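Local coordinates for protein alpha-L-arabinofuranosidase B (Aspergillus kawachii, PDB 6SXT) that hydrolyses terminal non-reducing alpha-L-arabinofuranosyl residues from arabinoxylan, arabinan and arabinogalactan, retaining anomeric configuration, and carries a C-terminal arabinose-binding domain, at residues 121-126 and 287-292. Sequence-based numbering, arbitrary orientation.
Sequences GVFMSP and QGTFYE
Val122-Phe290 and Met124-Gly288 are the hydrogen-bonded pairs of a buried antiparallel strand pairing, which joins strands 117-124 and 288-296 in the large sheet of the concanavalin-like catalytic domain. Each pair exchanges two backbone hydrogen bonds: Val122 N reaches Phe290 O at 2.8 Å and Phe290 N returns to Val122 O at 3.0 Å, while the Met124 amide meets Gly288 O nearly head-on, with a C=O...N angle of 171°. Between them, Phe123 and Thr289 form a non-hydrogen-bonded pair, where Thr289 CA approaches Val122 O at 3.3 Å in a CA-H...O contact. On their face of the sheet, Thr289 OG1 comes obliquely to Phe123 CD2 (3.4 Å). Its CG2 methyl, anti to the backbone N, lies above one face of the Tyr291 ring, toward its rim; Tyr291 CD1 packs against Gly121 CA at 3.7 Å. The His155 ring stacks on Phe123, and its ND1 hydrogen-bonds to Thr289 OG1. On the other face, Val122 CB and Phe290 CB lie 4.4 Å apart, and Val122 and Met124 both meet Tyr130. Beyond the strand ends, Pro126 CD rests 3.6 Å from Gln287 OE1. Gln287 NE2 bonds to Tyr156 O and Glu418 OE1, linking the edge of this backbone-bonded pairing to the arabinose-binding domain.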
ATOM      1  N   GLY A 121      -4.428   0.319   7.269  1.00 14.48           N
ATOM      2  CA  GLY A 121      -4.470   1.036   6.004  1.00 13.90           C
ATOM      3  C   GLY A 121      -4.375   0.113   4.813  1.00 14.57           C
ATOM      4  O   GLY A 121      -4.353  -1.098   4.957  1.00 14.91           O
ATOM      5  N   VAL A 122      -4.274   0.730   3.650  1.00 14.27           N
ATOM      6  CA  VAL A 122      -4.272   0.003   2.361  1.00 14.42           C
ATOM      7  C   VAL A 122      -2.859   0.073   1.783  1.00 14.52           C
ATOM      8  O   VAL A 122      -2.505   1.086   1.207  1.00 14.76           O
ATOM      9  CB  VAL A 122      -5.315   0.563   1.400  1.00 14.37           C
ATOM     10  CG1 VAL A 122      -5.391  -0.273   0.133  1.00 14.94           C
ATOM     11  CG2 VAL A 122      -6.666   0.657   2.074  1.00 14.80           C
ATOM     12  N   PHE A 123      -2.094  -0.987   1.974  1.00 14.88           N
ATOM     13  CA  PHE A 123      -0.698  -1.056   1.506  1.00 14.73           C
ATOM     14  C   PHE A 123      -0.719  -1.622   0.087  1.00 15.53           C
ATOM     15  O   PHE A 123      -1.128  -2.785  -0.109  1.00 16.22           O
ATOM     16  CB  PHE A 123       0.109  -1.948   2.421  1.00 15.36           C
ATOM     17  CG  PHE A 123       1.594  -1.921   2.206  1.00 15.45           C
ATOM     18  CD1 PHE A 123       2.187  -2.690   1.204  1.00 16.97           C
ATOM     19  CD2 PHE A 123       2.403  -1.178   3.047  1.00 15.29           C
ATOM     20  CE1 PHE A 123       3.569  -2.677   1.034  1.00 15.29           C
ATOM     21  CE2 PHE A 123       3.782  -1.185   2.891  1.00 14.85           C
ATOM     22  CZ  PHE A 123       4.369  -1.973   1.913  1.00 15.91           C
ATOM     23  N   MET A 124      -0.299  -0.827  -0.861  1.00 15.55           N
ATOM     24  CA  MET A 124      -0.456  -1.187  -2.282  1.00 15.41           C
ATOM     25  C   MET A 124       0.931  -1.404  -2.893  1.00 16.73           C
ATOM     26  O   MET A 124       1.742  -0.485  -2.921  1.00 17.09           O
ATOM     27  CB  MET A 124      -1.198  -0.099  -3.029  1.00 16.58           C
ATOM     28  CG  MET A 124      -2.588   0.155  -2.366  1.00 17.55           C
ATOM     29  SD  MET A 124      -3.604   1.398  -3.155  1.00 17.96           S
ATOM     30  CE  MET A 124      -4.089   0.477  -4.596  1.00 21.35           C
ATOM     31  N   SER A 125       1.179  -2.659  -3.295  1.00 16.41           N
ATOM     32  CA  SER A 125       2.375  -3.095  -4.022  1.00 16.81           C
ATOM     33  C   SER A 125       2.168  -2.823  -5.504  1.00 16.77           C
ATOM     34  O   SER A 125       1.031  -2.707  -6.004  1.00 16.73           O
ATOM     35  CB  SER A 125       2.634  -4.539  -3.666  1.00 17.28           C
ATOM     36  OG  SER A 125       1.461  -5.332  -3.837  1.00 18.15           O
ATOM     37  N   PRO A 126       3.259  -2.794  -6.302  1.00 16.50           N
ATOM     38  CA  PRO A 126       3.109  -2.604  -7.739  1.00 16.60           C
ATOM     39  C   PRO A 126       2.161  -3.658  -8.318  1.00 17.08           C
ATOM     40  O   PRO A 126       2.327  -4.894  -8.069  1.00 17.53           O
ATOM     41  CB  PRO A 126       4.560  -2.801  -8.256  1.00 17.46           C
ATOM     42  CG  PRO A 126       5.369  -2.302  -7.093  1.00 17.82           C
ATOM     43  CD  PRO A 126       4.677  -2.909  -5.890  1.00 16.46           C
ATOM     44  N   GLN A 287       3.780   2.039  -6.086  1.00 16.05           N
ATOM     45  CA  GLN A 287       3.436   1.531  -4.760  1.00 15.82           C
ATOM     46  C   GLN A 287       3.171   2.716  -3.842  1.00 16.17           C
ATOM     47  O   GLN A 287       3.690   3.807  -4.057  1.00 15.65           O
ATOM     48  CB  GLN A 287       4.521   0.590  -4.217  1.00 16.06           C
ATOM     49  CG  GLN A 287       5.838   1.283  -3.952  1.00 16.02           C
ATOM     50  CD  GLN A 287       6.976   0.332  -3.648  1.00 16.10           C
ATOM     51  OE1 GLN A 287       6.850  -0.879  -3.907  1.00 17.84           O
ATOM     52  NE2 GLN A 287       8.073   0.839  -3.066  1.00 17.64           N
ATOM     53  N   GLY A 288       2.438   2.446  -2.749  1.00 16.05           N
ATOM     54  CA  GLY A 288       2.092   3.479  -1.760  1.00 15.83           C
ATOM     55  C   GLY A 288       1.089   2.940  -0.786  1.00 14.71           C
ATOM     56  O   GLY A 288       0.638   1.817  -0.934  1.00 14.49           O
ATOM     57  N   THR A 289       0.807   3.727   0.234  1.00 15.02           N
ATOM     58  CA  THR A 289      -0.156   3.334   1.244  1.00 13.20           C
ATOM     59  C   THR A 289      -1.163   4.454   1.445  1.00 14.10           C
ATOM     60  O   THR A 289      -0.748   5.604   1.668  1.00 14.55           O
ATOM     61  CB  THR A 289       0.503   3.056   2.602  1.00 15.29           C
ATOM     62  OG1 THR A 289       1.431   1.981   2.454  1.00 15.71           O
ATOM     63  CG2 THR A 289      -0.498   2.676   3.669  1.00 15.08           C
ATOM     64  N   PHE A 290      -2.424   4.084   1.440  1.00 14.33           N
ATOM     65  CA  PHE A 290      -3.563   5.000   1.635  1.00 13.94           C
ATOM     66  C   PHE A 290      -4.251   4.677   2.949  1.00 14.83           C
ATOM     67  O   PHE A 290      -4.589   3.499   3.207  1.00 14.42           O
ATOM     68  CB  PHE A 290      -4.544   4.838   0.478  1.00 14.56           C
ATOM     69  CG  PHE A 290      -5.819   5.633   0.551  1.00 14.17           C
ATOM     70  CD1 PHE A 290      -5.923   6.858  -0.065  1.00 15.33           C
ATOM     71  CD2 PHE A 290      -6.947   5.106   1.166  1.00 15.06           C
ATOM     72  CE1 PHE A 290      -7.108   7.576  -0.091  1.00 14.82           C
ATOM     73  CE2 PHE A 290      -8.141   5.830   1.172  1.00 16.25           C
ATOM     74  CZ  PHE A 290      -8.223   7.064   0.531  1.00 14.36           C
ATOM     75  N   TYR A 291      -4.463   5.696   3.780  1.00 14.13           N
ATOM     76  CA  TYR A 291      -5.183   5.493   5.067  1.00 13.56           C
ATOM     77  C   TYR A 291      -6.603   6.079   4.998  1.00 14.33           C
ATOM     78  O   TYR A 291      -7.543   5.476   5.550  1.00 14.66           O
ATOM     79  CB  TYR A 291      -4.381   6.164   6.193  1.00 12.96           C
ATOM     80  CG  TYR A 291      -3.032   5.517   6.407  1.00 13.46           C
ATOM     81  CD1 TYR A 291      -2.881   4.273   6.994  1.00 13.43           C
ATOM     82  CD2 TYR A 291      -1.873   6.165   6.019  1.00 14.27           C
ATOM     83  CE1 TYR A 291      -1.642   3.690   7.195  1.00 13.97           C
ATOM     84  CE2 TYR A 291      -0.644   5.585   6.205  1.00 14.04           C
ATOM     85  CZ  TYR A 291      -0.508   4.361   6.794  1.00 14.69           C
ATOM     86  OH  TYR A 291       0.730   3.805   7.010  1.00 15.81           O
ATOM     87  N   GLU A 292      -6.762   7.282   4.468  1.00 13.39           N
ATOM     88  CA  GLU A 292      -8.055   7.961   4.369  1.00 13.52           C
ATOM     89  C   GLU A 292      -7.975   9.015   3.274  1.00 14.32           C
ATOM     90  O   GLU A 292      -6.862   9.489   2.976  1.00 13.98           O
ATOM     91  CB  GLU A 292      -8.475   8.611   5.702  1.00 13.50           C
ATOM     92  CG  GLU A 292      -7.532   9.699   6.197  1.00 13.90           C
ATOM     93  CD  GLU A 292      -7.965  10.315   7.523  1.00 14.97           C
ATOM     94  OE1 GLU A 292      -7.805   9.616   8.528  1.00 14.57           O
ATOM     95  OE2 GLU A 292      -8.539  11.419   7.508  1.00 13.94           O
TER